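Local coordinates for protein fructosamine deglycase FrlB (Bacillus subtilis, PDB 3EUA) that converts a range of fructosamine 6-phosphates into glucose 6-phosphate and a free amino acid, at residues A[274-283]-A[295-306]. Sequence-based numbering, arbitrary orientation.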
ATOM      1  N   THR A 274      11.836 -18.959   4.779  1.00 20.83           N
ATOM      2  CA  THR A 274      11.693 -18.909   6.231  1.00 20.38           C
ATOM      3  C   THR A 274      10.224 -18.714   6.400  1.00 20.55           C
ATOM      4  O   THR A 274       9.707 -17.616   6.142  1.00 20.39           O
ATOM      5  CB  THR A 274      12.494 -17.764   6.855  1.00 20.13           C
ATOM      6  OG1 THR A 274      13.894 -18.019   6.661  1.00 19.19           O
ATOM      7  CG2 THR A 274      12.245 -17.706   8.314  1.00 20.98           C
ATOM      8  N   VAL A 275       9.535 -19.762   6.835  1.00 20.12           N
ATOM      9  CA  VAL A 275       8.086 -19.735   6.921  1.00 20.25           C
ATOM     10  C   VAL A 275       7.560 -19.638   8.354  1.00 20.52           C
ATOM     11  O   VAL A 275       7.935 -20.427   9.210  1.00 20.32           O
ATOM     12  CB  VAL A 275       7.472 -21.027   6.282  1.00 20.29           C
ATOM     13  CG1 VAL A 275       5.958 -20.981   6.282  1.00 19.28           C
ATOM     14  CG2 VAL A 275       8.023 -21.245   4.858  1.00 19.36           C
ATOM     15  N   LEU A 276       6.714 -18.652   8.611  1.00 20.26           N
ATOM     16  CA  LEU A 276       6.091 -18.501   9.938  1.00 20.69           C
ATOM     17  C   LEU A 276       4.622 -18.689   9.716  1.00 20.58           C
ATOM     18  O   LEU A 276       3.974 -17.863   9.051  1.00 20.06           O
ATOM     19  CB  LEU A 276       6.329 -17.114  10.558  1.00 20.85           C
ATOM     20  CG  LEU A 276       7.705 -16.854  11.145  1.00 22.05           C
ATOM     21  CD1 LEU A 276       8.736 -16.711  10.034  1.00 22.93           C
ATOM     22  CD2 LEU A 276       7.591 -15.596  12.007  1.00 23.50           C
ATOM     23  N   ASP A 277       4.091 -19.790  10.233  1.00 20.79           N
ATOM     24  CA  ASP A 277       2.677 -20.108  10.048  1.00 21.00           C
ATOM     25  C   ASP A 277       1.965 -20.029  11.387  1.00 20.62           C
ATOM     26  O   ASP A 277       2.236 -20.829  12.293  1.00 20.69           O
ATOM     27  CB  ASP A 277       2.526 -21.512   9.424  1.00 21.22           C
ATOM     28  CG  ASP A 277       1.061 -21.897   9.104  1.00 22.22           C
ATOM     29  OD1 ASP A 277       0.096 -21.202   9.509  1.00 22.69           O
ATOM     30  OD2 ASP A 277       0.871 -22.936   8.436  1.00 25.43           O
ATOM     31  N   ALA A 278       1.051 -19.065  11.507  1.00 20.20           N
ATOM     32  CA  ALA A 278       0.280 -18.840  12.719  1.00 20.47           C
ATOM     33  C   ALA A 278      -0.545 -20.070  13.132  1.00 20.94           C
ATOM     34  O   ALA A 278      -0.886 -20.250  14.293  1.00 20.89           O
ATOM     35  CB  ALA A 278      -0.639 -17.646  12.533  1.00 21.01           C
ATOM     36  N   ALA A 279      -0.888 -20.897  12.161  1.00 21.42           N
ATOM     37  CA  ALA A 279      -1.633 -22.116  12.458  1.00 21.83           C
ATOM     38  C   ALA A 279      -0.825 -23.076  13.330  1.00 22.35           C
ATOM     39  O   ALA A 279      -1.420 -23.933  13.997  1.00 22.33           O
ATOM     40  CB  ALA A 279      -2.097 -22.768  11.176  1.00 21.20           C
ATOM     41  N   SER A 280       0.507 -22.928  13.357  1.00 23.48           N
ATOM     42  CA  SER A 280       1.378 -23.774  14.184  1.00 24.04           C
ATOM     43  C   SER A 280       1.429 -23.303  15.641  1.00 24.31           C
ATOM     44  O   SER A 280       2.007 -23.993  16.462  1.00 24.11           O
ATOM     45  CB  SER A 280       2.781 -23.857  13.580  1.00 24.14           C
ATOM     46  OG  SER A 280       3.451 -22.613  13.639  1.00 24.94           O
ATOM     47  N   TYR A 281       0.841 -22.141  15.953  1.00 24.37           N
ATOM     48  CA  TYR A 281       0.807 -21.616  17.305  1.00 24.71           C
ATOM     49  C   TYR A 281      -0.491 -22.019  17.983  1.00 25.34           C
ATOM     50  O   TYR A 281      -1.407 -22.535  17.335  1.00 25.16           O
ATOM     51  CB  TYR A 281       1.018 -20.082  17.309  1.00 24.72           C
ATOM     52  CG  TYR A 281       2.218 -19.636  16.498  1.00 24.59           C
ATOM     53  CD1 TYR A 281       3.419 -20.351  16.521  1.00 25.02           C
ATOM     54  CD2 TYR A 281       2.175 -18.475  15.751  1.00 25.90           C
ATOM     55  CE1 TYR A 281       4.522 -19.948  15.772  1.00 25.66           C
ATOM     56  CE2 TYR A 281       3.298 -18.044  14.995  1.00 25.98           C
ATOM     57  CZ  TYR A 281       4.454 -18.788  15.013  1.00 24.84           C
ATOM     58  OH  TYR A 281       5.534 -18.378  14.282  1.00 24.63           O
ATOM     59  N   ASP A 282      -0.578 -21.779  19.291  1.00 26.30           N
ATOM     60  CA  ASP A 282      -1.747 -22.173  20.087  1.00 26.60           C
ATOM     61  C   ASP A 282      -2.757 -21.050  20.294  1.00 26.39           C
ATOM     62  O   ASP A 282      -2.576 -20.219  21.173  1.00 26.91           O
ATOM     63  CB  ASP A 282      -1.233 -22.687  21.433  1.00 26.19           C
ATOM     64  CG  ASP A 282      -2.336 -23.177  22.346  1.00 28.32           C
ATOM     65  OD1 ASP A 282      -3.523 -23.099  21.955  1.00 28.07           O
ATOM     66  OD2 ASP A 282      -2.006 -23.636  23.472  1.00 30.19           O
ATOM     67  N   PHE A 283      -3.822 -21.053  19.500  1.00 26.19           N
ATOM     68  CA  PHE A 283      -4.901 -20.078  19.600  1.00 26.16           C
ATOM     69  C   PHE A 283      -6.149 -20.705  20.194  1.00 26.51           C
ATOM     70  O   PHE A 283      -7.237 -20.189  20.020  1.00 27.32           O
ATOM     71  CB  PHE A 283      -5.216 -19.502  18.209  1.00 26.11           C
ATOM     72  CG  PHE A 283      -4.161 -18.528  17.690  1.00 24.74           C
ATOM     73  CD1 PHE A 283      -3.015 -18.989  17.053  1.00 25.36           C
ATOM     74  CD2 PHE A 283      -4.345 -17.168  17.811  1.00 25.37           C
ATOM     75  CE1 PHE A 283      -2.060 -18.095  16.590  1.00 25.38           C
ATOM     76  CE2 PHE A 283      -3.405 -16.281  17.352  1.00 23.31           C
ATOM     77  CZ  PHE A 283      -2.262 -16.738  16.749  1.00 24.66           C
ATOM     78  N   ALA A 295      -3.736 -12.965  15.048  1.00 17.66           N
ATOM     79  CA  ALA A 295      -2.551 -13.698  14.553  1.00 18.54           C
ATOM     80  C   ALA A 295      -1.397 -12.798  14.137  1.00 17.95           C
ATOM     81  O   ALA A 295      -0.235 -13.163  14.388  1.00 18.25           O
ATOM     82  CB  ALA A 295      -2.895 -14.626  13.411  1.00 18.25           C
ATOM     83  N   PRO A 296      -1.693 -11.655  13.476  1.00 17.84           N
ATOM     84  CA  PRO A 296      -0.542 -10.811  13.089  1.00 17.67           C
ATOM     85  C   PRO A 296       0.329 -10.320  14.259  1.00 17.85           C
ATOM     86  O   PRO A 296       1.548 -10.087  14.083  1.00 17.95           O
ATOM     87  CB  PRO A 296      -1.176  -9.611  12.387  1.00 16.96           C
ATOM     88  CG  PRO A 296      -2.615  -9.849  12.263  1.00 19.09           C
ATOM     89  CD  PRO A 296      -2.982 -11.112  13.003  1.00 17.18           C
ATOM     90  N   LEU A 297      -0.300 -10.099  15.416  1.00 17.81           N
ATOM     91  CA  LEU A 297       0.436  -9.678  16.631  1.00 17.96           C
ATOM     92  C   LEU A 297       1.413 -10.755  17.049  1.00 17.88           C
ATOM     93  O   LEU A 297       2.569 -10.468  17.396  1.00 18.58           O
ATOM     94  CB  LEU A 297      -0.480  -9.360  17.791  1.00 17.70           C
ATOM     95  CG  LEU A 297      -1.241  -8.054  17.708  1.00 19.83           C
ATOM     96  CD1 LEU A 297      -2.004  -7.870  16.378  1.00 19.38           C
ATOM     97  CD2 LEU A 297      -2.197  -7.983  18.877  1.00 20.16           C
ATOM     98  N   VAL A 298       0.978 -11.989  16.989  1.00 17.68           N
ATOM     99  CA  VAL A 298       1.848 -13.114  17.339  1.00 17.55           C
ATOM    100  C   VAL A 298       2.985 -13.275  16.330  1.00 17.40           C
ATOM    101  O   VAL A 298       4.122 -13.485  16.704  1.00 18.29           O
ATOM    102  CB  VAL A 298       1.062 -14.429  17.370  1.00 17.26           C
ATOM    103  CG1 VAL A 298       1.981 -15.520  17.885  1.00 15.86           C
ATOM    104  CG2 VAL A 298      -0.159 -14.296  18.296  1.00 18.63           C
ATOM    105  N   LEU A 299       2.651 -13.190  15.040  1.00 17.54           N
ATOM    106  CA  LEU A 299       3.645 -13.304  13.969  1.00 17.86           C
ATOM    107  C   LEU A 299       4.700 -12.202  14.144  1.00 17.38           C
ATOM    108  O   LEU A 299       5.916 -12.450  14.064  1.00 17.44           O
ATOM    109  CB  LEU A 299       2.951 -13.274  12.589  1.00 17.98           C
ATOM    110  CG  LEU A 299       2.148 -14.524  12.134  1.00 17.31           C
ATOM    111  CD1 LEU A 299       1.189 -14.241  10.958  1.00 16.17           C
ATOM    112  CD2 LEU A 299       3.166 -15.647  11.784  1.00 18.44           C
ATOM    113  N   ASN A 300       4.233 -11.004  14.449  1.00 17.46           N
ATOM    114  CA  ASN A 300       5.124  -9.895  14.687  1.00 18.41           C
ATOM    115  C   ASN A 300       6.073 -10.114  15.865  1.00 18.16           C
ATOM    116  O   ASN A 300       7.259  -9.735  15.796  1.00 18.39           O
ATOM    117  CB  ASN A 300       4.332  -8.629  14.964  1.00 17.89           C
ATOM    118  CG  ASN A 300       5.211  -7.438  15.079  1.00 21.11           C
ATOM    119  OD1 ASN A 300       5.903  -7.107  14.132  1.00 22.49           O
ATOM    120  ND2 ASN A 300       5.161  -6.738  16.226  1.00 20.79           N
ATOM    121  N   ARG A 301       5.544 -10.673  16.954  1.00 18.48           N
ATOM    122  CA  ARG A 301       6.361 -10.929  18.145  1.00 18.44           C
ATOM    123  C   ARG A 301       7.427 -11.977  17.860  1.00 18.08           C
ATOM    124  O   ARG A 301       8.569 -11.849  18.264  1.00 18.22           O
ATOM    125  CB  ARG A 301       5.487 -11.391  19.303  1.00 18.87           C
ATOM    126  CG  ARG A 301       6.247 -11.676  20.622  1.00 18.76           C
ATOM    127  CD  ARG A 301       6.956 -10.396  21.166  1.00 20.95           C
ATOM    128  NE  ARG A 301       7.908 -10.668  22.239  1.00 20.33           N
ATOM    129  CZ  ARG A 301       9.192 -10.977  22.062  1.00 21.69           C
ATOM    130  NH1 ARG A 301       9.729 -11.088  20.863  1.00 22.64           N
ATOM    131  NH2 ARG A 301       9.958 -11.184  23.112  1.00 24.21           N
ATOM    132  N   VAL A 302       7.051 -13.042  17.153  1.00 18.95           N
ATOM    133  CA  VAL A 302       8.022 -14.096  16.804  1.00 18.60           C
ATOM    134  C   VAL A 302       9.137 -13.533  15.930  1.00 19.14           C
ATOM    135  O   VAL A 302      10.324 -13.810  16.158  1.00 19.34           O
ATOM    136  CB  VAL A 302       7.333 -15.251  16.094  1.00 18.77           C
ATOM    137  CG1 VAL A 302       8.351 -16.215  15.491  1.00 18.97           C
ATOM    138  CG2 VAL A 302       6.368 -15.959  17.084  1.00 18.53           C
ATOM    139  N   LEU A 303       8.758 -12.709  14.950  1.00 19.67           N
ATOM    140  CA  LEU A 303       9.715 -12.071  14.044  1.00 19.63           C
ATOM    141  C   LEU A 303      10.721 -11.210  14.798  1.00 20.59           C
ATOM    142  O   LEU A 303      11.879 -11.133  14.405  1.00 20.47           O
ATOM    143  CB  LEU A 303       8.996 -11.248  12.982  1.00 19.53           C
ATOM    144  CG  LEU A 303       8.405 -12.017  11.803  1.00 18.99           C
ATOM    145  CD1 LEU A 303       7.578 -11.078  10.980  1.00 17.81           C
ATOM    146  CD2 LEU A 303       9.523 -12.693  10.972  1.00 18.58           C
ATOM    147  N   ARG A 304      10.300 -10.602  15.900  1.00 21.98           N
ATOM    148  CA  ARG A 304      11.235  -9.823  16.690  1.00 23.21           C
ATOM    149  C   ARG A 304      12.339 -10.720  17.241  1.00 22.04           C
ATOM    150  O   ARG A 304      13.457 -10.269  17.347  1.00 22.56           O
ATOM    151  CB  ARG A 304      10.564  -9.112  17.853  1.00 24.56           C
ATOM    152  CG  ARG A 304      11.482  -8.090  18.562  1.00 30.02           C
ATOM    153  CD  ARG A 304      11.478  -6.826  17.791  1.00 37.27           C
ATOM    154  NE  ARG A 304      12.406  -5.812  18.273  1.00 40.59           N
ATOM    155  CZ  ARG A 304      12.403  -4.542  17.849  1.00 42.39           C
ATOM    156  NH1 ARG A 304      13.285  -3.676  18.341  1.00 42.30           N
ATOM    157  NH2 ARG A 304      11.499  -4.113  16.960  1.00 42.19           N
ATOM    158  N   SER A 305      12.045 -11.968  17.607  1.00 21.75           N
ATOM    159  CA  SER A 305      13.073 -12.862  18.125  1.00 21.53           C
ATOM    160  C   SER A 305      14.048 -13.241  17.004  1.00 21.26           C
ATOM    161  O   SER A 305      15.242 -13.420  17.243  1.00 20.44           O
ATOM    162  CB  SER A 305      12.436 -14.084  18.794  1.00 22.21           C
ATOM    163  OG  SER A 305      11.767 -14.903  17.861  1.00 21.42           O
ATOM    164  N   TYR A 306      13.533 -13.332  15.770  1.00 20.85           N
ATOM    165  CA  TYR A 306      14.356 -13.630  14.607  1.00 20.37           C
ATOM    166  C   TYR A 306      15.307 -12.457  14.383  1.00 20.10           C
ATOM    167  O   TYR A 306      16.487 -12.669  14.114  1.00 20.82           O
ATOM    168  CB  TYR A 306      13.509 -13.885  13.354  1.00 20.32           C
ATOM    169  CG  TYR A 306      12.877 -15.270  13.207  1.00 21.44           C
ATOM    170  CD1 TYR A 306      12.091 -15.826  14.209  1.00 22.56           C
ATOM    171  CD2 TYR A 306      13.019 -15.993  12.016  1.00 22.73           C
ATOM    172  CE1 TYR A 306      11.500 -17.074  14.057  1.00 21.71           C
ATOM    173  CE2 TYR A 306      12.429 -17.236  11.851  1.00 22.78           C
ATOM    174  CZ  TYR A 306      11.668 -17.775  12.868  1.00 22.23           C
ATOM    175  OH  TYR A 306      11.084 -19.021  12.687  1.00 21.32           O
TER
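A295 opens the helix's packing face with a bare methyl, small enough that A278 CB lies 3.9 Å from A295 CB and the F283 ring reaches its CA. One turn on, V298 serves two rings through its two branches: CG1, anti to the backbone N (chi1 -174°), lies against Y281 CD2, while CG2 meets F283 CZ at 3.6 Å. L299 is longer and spans more: its CD2 touches L276 CB at 3.7 Å and approaches the edge of the Y281 ring, one of whose faces lies under D277 O. V302 packs on both L276 CD2, 3.6 Å from its CG1, and Y281 OH, which is hydrogen-bonded to E179. With an alanine at Y281, the space beside V298 and V302 would probably be left unfilled and E179 without this hydroxyl. Branched L303 reaches the same L276 methyl with CD2; Y306 offers T274 CG2 an apolar ring edge, CE2 at 3.6 Å. Segment 295-306 crosses strand 274-277, on the outermost strand of this chain's second parallel sheet, at 142° between N-to-C directions, within the three-layer alpha-beta-alpha sandwich of SIS domains. Dispersion and apolar burial join them, while both tyrosine hydroxyls reach E179 of helix 158-190, that of Y306 weakly.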